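Side-chain contacts in uncharacterized protein (Novosphingobium aromaticivorans, PDB 3M7A), which is of unknown function but belongs to the DUF192 (COG1430) family and is probably exported, possibly as a lipoprotein: residues P24-G29 and R33-S38; M96-N101 and G125-L130; P16-Q21 and M52-L57; D71-W76 and I86-L91. One frame throughout, in Å; residues are numbered along the deposited sequence.

Contact 1: residues P24-G29 and R33-S38; sequences PVTVTG and RHVFRS
Arg33 sends an extended side chain back over the neighbouring strand, CG anti to its backbone N (chi1 -180°), which brings its guanidinium over Thr26 and near Thr28. Thr26 OG1 lies over one face of that group, off toward the rim and 3.6 Å from Arg33 NH2, while Thr26 CG2 is 3.7 Å from the same nitrogen. Thr28 OG1 approaches obliquely, 2.9 Å from Arg33 NH1. The charge is matched by a salt bridge to Glu8 of helix 6-9. A glycine in place of Thr26 removes both the hydroxyl and the methyl, which would probably open a gap under the guanidinium and let it turn more freely.

Val25 and Val27 project from the other face. Val27 CG2 meets the edge of the Phe36 ring, 4.1 Å from CE2. Val25 CG2, on the branch beside the backbone N, lies 3.5 Å from Ser38 OG. Strand 118-123 and helix 126-130 pack against this face, Leu120, Leu126 and Leu130 touching Phe36. The same valines carry the backbone bonds: Phe36 N to Val25 O is 2.9 Å and His34 N to Val27 O 2.8 Å, each returned by the partner. Between these pairs Thr26 CA makes a CA-H...O contact with His34 O at 3.2 Å. Strands 21-29 and 32-41, antiparallel and joined by a short connection, form a classic beta hairpin.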
loop_
_atom_site.group_PDB
_atom_site.type_symbol
_atom_site.label_atom_id
_atom_site.label_comp_id
_atom_site.label_asym_id
_atom_site.label_seq_id
_atom_site.Cartn_x
_atom_site.Cartn_y
_atom_site.Cartn_z
ATOM N N PRO A 24 -9.049 5.838 4.106
ATOM C CA PRO A 24 -8.843 4.620 4.901
ATOM C C PRO A 24 -8.820 3.372 4.013
ATOM O O PRO A 24 -9.669 3.215 3.132
ATOM C CB PRO A 24 -10.052 4.600 5.828
ATOM C CG PRO A 24 -11.091 5.358 5.080
ATOM C CD PRO A 24 -10.356 6.443 4.366
ATOM N N VAL A 25 -7.836 2.497 4.245
ATOM C CA VAL A 25 -7.709 1.220 3.518
ATOM C C VAL A 25 -7.659 0.135 4.575
ATOM O O VAL A 25 -6.929 0.270 5.549
ATOM C CB VAL A 25 -6.430 1.181 2.650
ATOM C CG1 VAL A 25 -6.275 -0.185 1.985
ATOM C CG2 VAL A 25 -6.426 2.318 1.644
ATOM N N THR A 26 -8.424 -0.937 4.366
ATOM C CA THR A 26 -8.440 -2.060 5.297
ATOM C C THR A 26 -7.918 -3.298 4.622
ATOM O O THR A 26 -8.056 -3.472 3.413
ATOM C CB THR A 26 -9.865 -2.312 5.873
ATOM O OG1 THR A 26 -10.769 -2.640 4.818
ATOM C CG2 THR A 26 -10.350 -1.076 6.650
ATOM N N VAL A 27 -7.288 -4.127 5.431
ATOM C CA VAL A 27 -6.770 -5.410 5.003
ATOM C C VAL A 27 -7.284 -6.420 6.028
ATOM O O VAL A 27 -6.982 -6.303 7.222
ATOM C CB VAL A 27 -5.222 -5.470 4.915
ATOM C CG1 VAL A 27 -4.783 -6.802 4.364
ATOM C CG2 VAL A 27 -4.681 -4.322 4.042
ATOM N N THR A 28 -8.043 -7.421 5.561
ATOM C CA THR A 28 -8.760 -8.332 6.449
ATOM C C THR A 28 -8.526 -9.770 6.032
ATOM O O THR A 28 -8.639 -10.133 4.855
ATOM C CB THR A 28 -10.264 -8.001 6.477
ATOM O OG1 THR A 28 -10.419 -6.616 6.773
ATOM C CG2 THR A 28 -10.995 -8.845 7.513
ATOM N N GLY A 29 -8.180 -10.590 7.017
ATOM C CA GLY A 29 -7.936 -12.003 6.791
ATOM C C GLY A 29 -7.885 -12.751 8.113
ATOM O O GLY A 29 -8.414 -12.265 9.126
ATOM N N ARG A 33 -8.242 -7.584 11.166
ATOM C CA ARG A 33 -8.503 -6.428 10.338
ATOM C C ARG A 33 -7.511 -5.348 10.685
ATOM O O ARG A 33 -7.402 -4.956 11.846
ATOM C CB ARG A 33 -9.949 -5.934 10.506
ATOM C CG ARG A 33 -10.327 -4.711 9.658
ATOM C CD ARG A 33 -11.782 -4.391 9.875
ATOM N NE ARG A 33 -12.388 -3.441 8.950
ATOM C CZ ARG A 33 -12.911 -3.743 7.766
ATOM N NH1 ARG A 33 -12.788 -4.965 7.266
ATOM N NH2 ARG A 33 -13.593 -2.824 7.090
ATOM N N HIS A 34 -6.808 -4.865 9.657
ATOM C CA HIS A 34 -5.786 -3.820 9.776
ATOM C C HIS A 34 -6.234 -2.609 8.991
ATOM O O HIS A 34 -6.881 -2.764 7.948
ATOM C CB HIS A 34 -4.447 -4.318 9.221
ATOM C CG HIS A 34 -4.055 -5.638 9.770
ATOM N ND1 HIS A 34 -3.469 -5.788 11.004
ATOM C CD2 HIS A 34 -4.217 -6.881 9.269
ATOM C CE1 HIS A 34 -3.274 -7.073 11.237
ATOM N NE2 HIS A 34 -3.709 -7.762 10.195
ATOM N N VAL A 35 -5.868 -1.425 9.467
ATOM C CA VAL A 35 -6.337 -0.174 8.888
ATOM C C VAL A 35 -5.157 0.768 8.648
ATOM O O VAL A 35 -4.348 0.972 9.546
ATOM C CB VAL A 35 -7.350 0.554 9.843
ATOM C CG1 VAL A 35 -7.876 1.820 9.175
ATOM C CG2 VAL A 35 -8.481 -0.372 10.219
ATOM N N PHE A 36 -5.062 1.316 7.441
ATOM C CA PHE A 36 -4.009 2.248 7.052
ATOM C C PHE A 36 -4.634 3.512 6.487
ATOM O O PHE A 36 -5.383 3.427 5.525
ATOM C CB PHE A 36 -3.066 1.607 6.040
ATOM C CG PHE A 36 -2.474 0.328 6.528
ATOM C CD1 PHE A 36 -1.362 0.335 7.347
ATOM C CD2 PHE A 36 -3.048 -0.900 6.224
ATOM C CE1 PHE A 36 -0.808 -0.845 7.828
ATOM C CE2 PHE A 36 -2.523 -2.089 6.709
ATOM C CZ PHE A 36 -1.393 -2.066 7.498
ATOM N N ARG A 37 -4.267 4.671 7.017
ATOM C CA ARG A 37 -4.627 5.941 6.404
ATOM C C ARG A 37 -3.651 6.167 5.244
ATOM O O ARG A 37 -2.466 6.400 5.479
ATOM C CB ARG A 37 -4.511 7.090 7.410
ATOM C CG ARG A 37 -5.355 7.012 8.642
ATOM C CD ARG A 37 -6.769 7.192 8.363
ATOM N NE ARG A 37 -7.089 8.484 7.747
ATOM C CZ ARG A 37 -8.318 8.863 7.407
ATOM N NH1 ARG A 37 -9.360 8.033 7.598
ATOM N NH2 ARG A 37 -8.506 10.054 6.820
ATOM N N SER A 38 -4.159 6.072 4.025
ATOM C CA SER A 38 -3.308 5.941 2.856
ATOM C C SER A 38 -3.467 7.082 1.866
ATOM O O SER A 38 -4.558 7.388 1.436
ATOM C CB SER A 38 -3.636 4.610 2.170
ATOM O OG SER A 38 -3.440 3.530 3.049
#

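Contact 2: residues M96-N101 and G125-L130; sequences MNIAAN and GLAARL
Ile98 touches Ala127 in the first turn of helix 126-130, and Asn101 touches Gly125, the residue just before it. Near the start of the segment, Asn97 turns its amide to another partner, strand 110-112 and what follows it, bonding to Ala113 N and Pro111 O. Ile98 then faces the helix. Its CG1 stands beside the backbone N (chi1 -58°) and the chain runs on extended, which leaves the end methyl to do the touching: Ile98 CD1 lies 4.2 Å from Ala127 CB. This is a loose apolar touch, the methyl of Ala127 being all that the helix offers there.

At Asn101 the chain turns a corner, and the side chain swings round to the residue that precedes the helix. Asn101 ND2 comes within 3.0 Å of Gly125 N and 3.3 Å of Gly125 CA. Both nitrogens are donors and no hydrogen bond forms, so this approach is a doubtful one that rests on the amide as modelled. Gly125 occupies the N-cap position with a positive phi of 83°, a conformation that favours glycine; its carbonyl receives Arg129 N at 3.2 Å. Strand and helix are tied by Asp85 of the adjacent strand 84-89: OD1 accepts from both Asn101 N and Gly125 N, and OD2 from Ala127 N. The carboxylate thus accepts from backbone amides at the start of the helix, where the helix dipole would probably favour a negative charge: a helix N-terminus anchored by an aspartate of the sheet beside it.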
loop_
_atom_site.group_PDB
_atom_site.type_symbol
_atom_site.label_atom_id
_atom_site.label_comp_id
_atom_site.label_asym_id
_atom_site.label_seq_id
_atom_site.Cartn_x
_atom_site.Cartn_y
_atom_site.Cartn_z
HETATM N N MSE A 96 -2.432 -10.722 -3.932
HETATM C CA MSE A 96 -1.803 -11.748 -4.752
HETATM C C MSE A 96 -0.432 -12.149 -4.215
HETATM O O MSE A 96 -0.095 -13.337 -4.150
HETATM C CB MSE A 96 -1.616 -11.258 -6.189
HETATM C CG MSE A 96 -2.907 -10.991 -6.917
HETATM SE SE MSE A 96 -2.639 -10.370 -8.731
HETATM C CE MSE A 96 -1.774 -8.696 -8.371
ATOM N N ASN A 97 0.367 -11.156 -3.871
ATOM C CA ASN A 97 1.730 -11.358 -3.486
ATOM C C ASN A 97 2.227 -10.088 -2.794
ATOM O O ASN A 97 1.634 -8.996 -2.916
ATOM C CB ASN A 97 2.650 -11.725 -4.667
ATOM C CG ASN A 97 2.855 -10.604 -5.668
ATOM O OD1 ASN A 97 1.901 -10.137 -6.308
ATOM N ND2 ASN A 97 4.109 -10.199 -5.840
ATOM N N ILE A 98 3.301 -10.247 -2.023
ATOM C CA ILE A 98 3.894 -9.164 -1.268
ATOM C C ILE A 98 5.390 -9.138 -1.593
ATOM O O ILE A 98 6.046 -10.181 -1.512
ATOM C CB ILE A 98 3.683 -9.375 0.252
ATOM C CG1 ILE A 98 2.174 -9.491 0.604
ATOM C CG2 ILE A 98 4.363 -8.231 1.043
ATOM C CD1 ILE A 98 1.907 -9.853 2.044
ATOM N N ALA A 99 5.913 -7.969 -1.939
ATOM C CA ALA A 99 7.362 -7.755 -2.006
ATOM C C ALA A 99 7.758 -7.214 -0.638
ATOM O O ALA A 99 7.580 -6.026 -0.375
ATOM C CB ALA A 99 7.766 -6.807 -3.120
ATOM N N ALA A 100 8.147 -8.125 0.261
ATOM C CA ALA A 100 8.449 -7.774 1.638
ATOM C C ALA A 100 9.850 -7.185 1.730
ATOM O O ALA A 100 10.777 -7.644 1.045
ATOM C CB ALA A 100 8.315 -8.972 2.571
ATOM N N ASN A 101 9.999 -6.196 2.592
ATOM C CA ASN A 101 11.319 -5.635 2.864
ATOM C C ASN A 101 12.035 -5.173 1.593
ATOM O O ASN A 101 13.233 -5.376 1.418
ATOM C CB ASN A 101 12.171 -6.608 3.696
ATOM C CG ASN A 101 11.454 -7.073 4.909
ATOM O OD1 ASN A 101 11.188 -8.286 5.080
ATOM N ND2 ASN A 101 11.107 -6.155 5.737
ATOM N N GLY A 125 8.609 -4.736 6.640
ATOM C CA GLY A 125 8.468 -5.758 7.669
ATOM C C GLY A 125 7.126 -5.805 8.361
ATOM O O GLY A 125 6.846 -6.720 9.135
ATOM N N LEU A 126 6.281 -4.808 8.115
ATOM C CA LEU A 126 5.042 -4.692 8.839
ATOM C C LEU A 126 4.037 -5.769 8.454
ATOM O O LEU A 126 3.249 -6.206 9.287
ATOM C CB LEU A 126 4.455 -3.247 8.730
ATOM C CG LEU A 126 3.242 -2.907 9.592
ATOM C CD1 LEU A 126 3.530 -3.111 11.090
ATOM C CD2 LEU A 126 2.823 -1.462 9.332
ATOM N N ALA A 127 4.024 -6.173 7.185
ATOM C CA ALA A 127 3.040 -7.187 6.770
ATOM C C ALA A 127 3.217 -8.453 7.597
ATOM O O ALA A 127 2.233 -9.016 8.080
ATOM C CB ALA A 127 3.112 -7.488 5.284
ATOM N N ALA A 128 4.458 -8.906 7.758
ATOM C CA ALA A 128 4.692 -10.125 8.521
ATOM C C ALA A 128 4.423 -9.930 10.005
ATOM O O ALA A 128 3.919 -10.832 10.684
ATOM C CB ALA A 128 6.127 -10.680 8.281
ATOM N N ARG A 129 4.769 -8.770 10.538
ATOM C CA ARG A 129 4.475 -8.507 11.948
ATOM C C ARG A 129 2.968 -8.601 12.211
ATOM O O ARG A 129 2.534 -9.121 13.240
ATOM C CB ARG A 129 4.990 -7.141 12.370
ATOM C CG ARG A 129 4.511 -6.733 13.777
ATOM C CD ARG A 129 5.012 -5.358 14.156
ATOM N NE ARG A 129 4.461 -4.918 15.435
ATOM C CZ ARG A 129 4.981 -5.161 16.625
ATOM N NH1 ARG A 129 6.109 -5.824 16.750
ATOM N NH2 ARG A 129 4.353 -4.719 17.715
ATOM N N LEU A 130 2.182 -8.106 11.264
ATOM C CA LEU A 130 0.717 -8.061 11.367
ATOM C C LEU A 130 0.015 -9.342 10.988
ATOM O O LEU A 130 -1.133 -9.566 11.407
ATOM C CB LEU A 130 0.166 -6.904 10.525
ATOM C CG LEU A 130 0.543 -5.497 10.995
ATOM C CD1 LEU A 130 -0.022 -4.456 10.025
ATOM C CD2 LEU A 130 0.110 -5.218 12.424
#

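Contact 3: residues P16-Q21 and M52-L57; sequences PVSGLQ and MFRTEL
Arg54 points its guanidinium at Ser18 and Val17, approaching both obliquely. Its CG stands beside the backbone N and the chain bends again at chi2 (-65°) before running straight to NE; this is one of two conformers of the residue. The terminal NH2 does the touching, 3.4 Å from Ser18 CB, whereas Ser18 OG is farther from it at 3.8 Å. Further back along the arginine, NE lies 4.3 Å from Val17 CG1, a long van der Waals contact between a methyl and the guanidinium.

Ser18 OG is turned to its own chain, sitting between the backbone N and the carbonyl carbon (chi1 68°). There it accepts from Leu20 N at 3.0 Å with a nearly straight bond of 165°, an ST turn that folds the loop between strands 13-14 and 21-29 over Gly19. Glu39, on strand 32-41, links the two loops: its OE1 forms a salt bridge with Arg54 NH2 and a hydrogen bond with Ser18 OG. Replacing Ser18 by an alanine removes the hydroxyl, and Leu20 N would probably be left without its turn acceptor and Glu39 with one partner fewer. Met63 of strand 61-66 touches both Leu20 and Arg54.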
loop_
_atom_site.group_PDB
_atom_site.type_symbol
_atom_site.label_atom_id
_atom_site.label_comp_id
_atom_site.label_asym_id
_atom_site.label_seq_id
_atom_site.Cartn_x
_atom_site.Cartn_y
_atom_site.Cartn_z
ATOM N N PRO A 16 -0.279 16.810 3.792
ATOM C CA PRO A 16 0.318 18.151 3.734
ATOM C C PRO A 16 1.559 18.273 2.866
ATOM O O PRO A 16 1.947 19.404 2.507
ATOM C CB PRO A 16 0.625 18.462 5.214
ATOM C CG PRO A 16 0.838 17.110 5.829
ATOM C CD PRO A 16 -0.204 16.246 5.158
ATOM N N VAL A 17 2.215 17.148 2.580
ATOM C CA VAL A 17 3.429 17.158 1.732
ATOM C C VAL A 17 3.064 16.963 0.255
ATOM O O VAL A 17 3.460 17.752 -0.636
ATOM C CB VAL A 17 4.449 16.084 2.178
ATOM C CG1 VAL A 17 5.716 16.076 1.269
ATOM C CG2 VAL A 17 4.848 16.308 3.658
ATOM N N SER A 18 2.291 15.917 -0.009
ATOM C CA SER A 18 2.000 15.518 -1.372
ATOM C C SER A 18 0.748 16.157 -1.954
ATOM O O SER A 18 0.548 16.119 -3.175
ATOM C CB SER A 18 1.812 14.009 -1.417
ATOM O OG SER A 18 0.622 13.670 -0.716
ATOM N N GLY A 19 -0.120 16.687 -1.094
ATOM C CA GLY A 19 -1.428 17.135 -1.533
ATOM C C GLY A 19 -2.390 16.036 -1.963
ATOM O O GLY A 19 -3.482 16.348 -2.417
ATOM N N LEU A 20 -1.984 14.759 -1.837
ATOM C CA LEU A 20 -2.826 13.654 -2.241
ATOM C C LEU A 20 -3.964 13.452 -1.213
ATOM O O LEU A 20 -3.830 13.754 -0.035
ATOM C CB LEU A 20 -2.014 12.375 -2.396
ATOM C CG LEU A 20 -0.934 12.376 -3.467
ATOM C CD1 LEU A 20 -0.083 11.104 -3.368
ATOM C CD2 LEU A 20 -1.522 12.459 -4.887
ATOM N N GLN A 21 -5.084 12.936 -1.675
ATOM C CA GLN A 21 -6.154 12.544 -0.789
ATOM C C GLN A 21 -5.646 11.423 0.112
ATOM O O GLN A 21 -4.920 10.536 -0.344
ATOM C CB GLN A 21 -7.351 12.044 -1.601
ATOM C CG GLN A 21 -8.584 11.886 -0.765
ATOM C CD GLN A 21 -9.796 11.305 -1.487
ATOM O OE1 GLN A 21 -10.879 11.231 -0.894
ATOM N NE2 GLN A 21 -9.633 10.870 -2.740
HETATM N N MSE A 52 8.812 8.084 -3.031
HETATM C CA MSE A 52 10.147 8.641 -3.197
HETATM C C MSE A 52 10.343 9.839 -2.274
HETATM O O MSE A 52 9.423 10.650 -2.044
HETATM C CB MSE A 52 10.366 9.096 -4.639
HETATM C CG MSE A 52 10.561 7.996 -5.641
HETATM SE SE MSE A 52 10.989 8.753 -7.362
HETATM C CE MSE A 52 11.198 7.086 -8.295
ATOM N N PHE A 53 11.573 9.913 -1.748
ATOM C CA PHE A 53 12.070 11.036 -0.943
ATOM C C PHE A 53 11.537 11.129 0.475
ATOM O O PHE A 53 12.075 11.910 1.265
ATOM C CB PHE A 53 11.890 12.399 -1.638
ATOM C CG PHE A 53 12.351 12.407 -3.057
ATOM C CD1 PHE A 53 13.677 12.203 -3.353
ATOM C CD2 PHE A 53 11.450 12.562 -4.096
ATOM C CE1 PHE A 53 14.118 12.178 -4.676
ATOM C CE2 PHE A 53 11.871 12.540 -5.421
ATOM C CZ PHE A 53 13.205 12.333 -5.705
ATOM N N ARG A 54 10.512 10.346 0.819
ATOM C CA ARG A 54 9.935 10.399 2.158
ATOM C C ARG A 54 10.890 9.827 3.170
ATOM O O ARG A 54 11.441 8.760 2.950
ATOM C CB ARG A 54 8.670 9.568 2.238
ATOM C CG ARG A 54 7.578 10.070 1.398
ATOM C CD ARG A 54 7.074 11.434 1.823
ATOM N NE ARG A 54 6.025 11.840 0.900
ATOM C CZ ARG A 54 4.761 11.444 0.994
ATOM N NH1 ARG A 54 4.368 10.690 2.004
ATOM N NH2 ARG A 54 3.896 11.829 0.079
ATOM N N THR A 55 11.096 10.505 4.298
ATOM C CA THR A 55 12.008 9.988 5.329
ATOM C C THR A 55 11.287 9.347 6.511
ATOM O O THR A 55 11.930 8.787 7.382
ATOM C CB THR A 55 12.960 11.067 5.825
ATOM O OG1 THR A 55 12.187 12.166 6.295
ATOM C CG2 THR A 55 13.875 11.514 4.651
ATOM N N GLU A 56 9.958 9.399 6.506
ATOM C CA GLU A 56 9.182 8.768 7.565
ATOM C C GLU A 56 7.785 8.394 7.098
ATOM O O GLU A 56 7.266 8.923 6.137
ATOM C CB GLU A 56 9.103 9.667 8.800
ATOM C CG GLU A 56 8.243 10.906 8.604
ATOM C CD GLU A 56 8.099 11.737 9.871
ATOM O OE1 GLU A 56 7.834 11.158 10.953
ATOM O OE2 GLU A 56 8.242 12.973 9.775
ATOM N N LEU A 57 7.218 7.416 7.781
ATOM C CA LEU A 57 5.911 6.833 7.500
ATOM C C LEU A 57 5.495 6.100 8.773
ATOM O O LEU A 57 6.265 5.300 9.316
ATOM C CB LEU A 57 5.972 5.827 6.359
ATOM C CG LEU A 57 4.625 5.251 5.878
ATOM C CD1 LEU A 57 3.750 6.293 5.212
ATOM C CD2 LEU A 57 4.887 4.046 4.960
#

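Contact 4: residues D71-W76 and I86-L91; sequences DMATFW and IIFVGL
Two beta layers face each other here: Phe75 and Ala73 on strand 72-75, which pairs with strand 110-112 in a small sheet, point toward Phe88 and Ile86 on strand 84-89 of the large mixed sheet. The strand axes run nearly antiparallel at 172° but lie 9.1 Å apart, too far for backbone pairing, and mostly side chains fill the interval. Phe75 is central. The ring atom CD1 of Phe75 comes to 3.7 Å from Phe88 CE1, with the planes inclined at 72° and the centroids 5.8 Å apart, an oblique pairing in which the two side chains slide past each other from opposite layers.

Ile86 meets Phe75 with both of its branches. Its CD1, at the end of the branch beside the backbone N (chi1 -51°), lies 3.9 Å from Phe75 CB, and its CG2 rests over one face of the ring, 4.3 Å above the plane and offset toward the rim. Ala73 closes the other end of the patch, its O 4.2 Å and its small CB 4.4 Å from Phe88 CE1.

The Phe75 ring also meets Phe65 edge-to-face and touches Val119, while Phe88 touches Ala112 of strand 110-112. Ala73, Ile86 and Phe88 are buried, and no hydrogen bond crosses between the two segments. This is the hydrophobic interface of beta layers packed face to face.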
loop_
_atom_site.group_PDB
_atom_site.type_symbol
_atom_site.label_atom_id
_atom_site.label_comp_id
_atom_site.label_asym_id
_atom_site.label_seq_id
_atom_site.Cartn_x
_atom_site.Cartn_y
_atom_site.Cartn_z
ATOM N N ASP A 71 -3.358 -3.051 -15.206
ATOM C CA ASP A 71 -2.213 -3.672 -15.820
ATOM C C ASP A 71 -1.309 -4.244 -14.737
ATOM O O ASP A 71 -1.229 -3.711 -13.619
ATOM C CB ASP A 71 -1.450 -2.598 -16.598
ATOM C CG ASP A 71 -2.181 -2.139 -17.874
ATOM O OD1 ASP A 71 -3.140 -2.799 -18.338
ATOM O OD2 ASP A 71 -1.755 -1.099 -18.415
HETATM N N MSE A 72 -0.600 -5.304 -15.060
HETATM C CA MSE A 72 0.382 -5.878 -14.155
HETATM C C MSE A 72 1.413 -4.798 -13.783
HETATM O O MSE A 72 1.982 -4.150 -14.663
HETATM C CB MSE A 72 1.064 -7.038 -14.867
HETATM C CG MSE A 72 2.111 -7.767 -14.074
HETATM SE SE MSE A 72 2.988 -9.060 -15.222
HETATM C CE MSE A 72 4.681 -9.168 -14.257
ATOM N N ALA A 73 1.651 -4.597 -12.488
ATOM C CA ALA A 73 2.553 -3.556 -11.989
ATOM C C ALA A 73 3.933 -4.118 -11.684
ATOM O O ALA A 73 4.078 -5.276 -11.251
ATOM C CB ALA A 73 1.996 -2.949 -10.725
ATOM N N THR A 74 4.951 -3.292 -11.887
ATOM C CA THR A 74 6.313 -3.618 -11.443
ATOM C C THR A 74 6.862 -2.371 -10.753
ATOM O O THR A 74 6.768 -1.283 -11.300
ATOM C CB THR A 74 7.231 -4.040 -12.617
ATOM O OG1 THR A 74 6.677 -5.209 -13.222
ATOM C CG2 THR A 74 8.642 -4.375 -12.142
ATOM N N PHE A 75 7.388 -2.546 -9.536
ATOM C CA PHE A 75 7.845 -1.437 -8.702
ATOM C C PHE A 75 9.367 -1.463 -8.564
ATOM O O PHE A 75 10.030 -2.447 -8.907
ATOM C CB PHE A 75 7.152 -1.506 -7.334
ATOM C CG PHE A 75 5.777 -0.914 -7.337
ATOM C CD1 PHE A 75 4.750 -1.506 -8.013
ATOM C CD2 PHE A 75 5.528 0.273 -6.702
ATOM C CE1 PHE A 75 3.502 -0.940 -8.042
ATOM C CE2 PHE A 75 4.294 0.826 -6.720
ATOM C CZ PHE A 75 3.271 0.236 -7.401
ATOM N N TRP A 76 9.929 -0.374 -8.063
ATOM C CA TRP A 76 11.323 -0.330 -7.644
ATOM C C TRP A 76 11.493 0.707 -6.539
ATOM O O TRP A 76 10.544 1.367 -6.178
ATOM C CB TRP A 76 12.276 -0.041 -8.812
ATOM C CG TRP A 76 12.193 1.322 -9.439
ATOM C CD1 TRP A 76 11.222 2.255 -9.277
ATOM C CD2 TRP A 76 13.139 1.873 -10.364
ATOM N NE1 TRP A 76 11.497 3.359 -10.056
ATOM C CE2 TRP A 76 12.676 3.147 -10.719
ATOM C CE3 TRP A 76 14.344 1.419 -10.899
ATOM C CZ2 TRP A 76 13.354 3.961 -11.637
ATOM C CZ3 TRP A 76 15.024 2.230 -11.786
ATOM C CH2 TRP A 76 14.532 3.490 -12.135
ATOM N N ILE A 86 5.449 -4.057 -0.163
ATOM C CA ILE A 86 4.631 -3.710 -1.321
ATOM C C ILE A 86 3.616 -4.837 -1.541
ATOM O O ILE A 86 3.971 -5.949 -1.910
ATOM C CB ILE A 86 5.480 -3.441 -2.573
ATOM C CG1 ILE A 86 6.608 -2.428 -2.260
ATOM C CG2 ILE A 86 4.616 -2.900 -3.718
ATOM C CD1 ILE A 86 7.448 -2.003 -3.484
ATOM N N ILE A 87 2.348 -4.514 -1.285
ATOM C CA ILE A 87 1.273 -5.490 -1.278
ATOM C C ILE A 87 0.458 -5.319 -2.549
ATOM O O ILE A 87 -0.172 -4.287 -2.764
ATOM C CB ILE A 87 0.388 -5.253 -0.025
ATOM C CG1 ILE A 87 1.202 -5.347 1.280
ATOM C CG2 ILE A 87 -0.824 -6.190 -0.038
ATOM C CD1 ILE A 87 0.514 -4.774 2.514
ATOM N N PHE A 88 0.508 -6.316 -3.423
ATOM C CA PHE A 88 -0.132 -6.232 -4.738
ATOM C C PHE A 88 -1.522 -6.885 -4.662
ATOM O O PHE A 88 -1.658 -8.024 -4.178
ATOM C CB PHE A 88 0.697 -6.975 -5.771
ATOM C CG PHE A 88 2.077 -6.424 -5.975
ATOM C CD1 PHE A 88 2.315 -5.379 -6.852
ATOM C CD2 PHE A 88 3.164 -6.960 -5.316
ATOM C CE1 PHE A 88 3.590 -4.911 -7.077
ATOM C CE2 PHE A 88 4.455 -6.461 -5.521
ATOM C CZ PHE A 88 4.662 -5.451 -6.410
ATOM N N VAL A 89 -2.522 -6.156 -5.142
ATOM C CA VAL A 89 -3.918 -6.540 -5.000
ATOM C C VAL A 89 -4.512 -6.830 -6.396
ATOM O O VAL A 89 -4.391 -6.014 -7.323
ATOM C CB VAL A 89 -4.706 -5.426 -4.291
ATOM C CG1 VAL A 89 -6.187 -5.820 -4.173
ATOM C CG2 VAL A 89 -4.094 -5.082 -2.941
ATOM N N GLY A 90 -5.129 -8.004 -6.525
ATOM C CA GLY A 90 -5.776 -8.416 -7.754
ATOM C C GLY A 90 -7.190 -7.909 -7.947
ATOM O O GLY A 90 -7.699 -7.090 -7.173
ATOM N N LEU A 91 -7.811 -8.401 -9.015
ATOM C CA LEU A 91 -9.055 -7.835 -9.502
ATOM C C LEU A 91 -10.257 -8.153 -8.621
ATOM O O LEU A 91 -11.280 -7.503 -8.744
ATOM C CB LEU A 91 -9.299 -8.259 -10.958
ATOM C CG LEU A 91 -8.613 -7.384 -12.021
ATOM C CD1 LEU A 91 -7.076 -7.457 -11.938
ATOM C CD2 LEU A 91 -9.102 -7.744 -13.429
#

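How the contacts relate
Contacts 1, 2 and 4 all reach the large mixed sheet. Contact 1 joins the hairpin of strands 21-29 and 32-41 and is nested along the chain inside the loop closed by contact 3; contact 4 follows, then contact 2. Contacts 2 and 4, with centres about 13 Å apart, share neighbouring strands 84-89 and 95-102, joined through Ile86 with Ala99 and Phe88 with Met96. Contacts 1 and 2, centres about 14 Å apart, meet where Leu126 and Leu130 pack on Phe36. Contacts 1 and 4, about 17 Å apart, flank the chain's centre. Contact 3, a surface contact between loops, touches contact 4 through Met52 and Trp76. Together they tie hairpin, helix and small sheet into one compact domain.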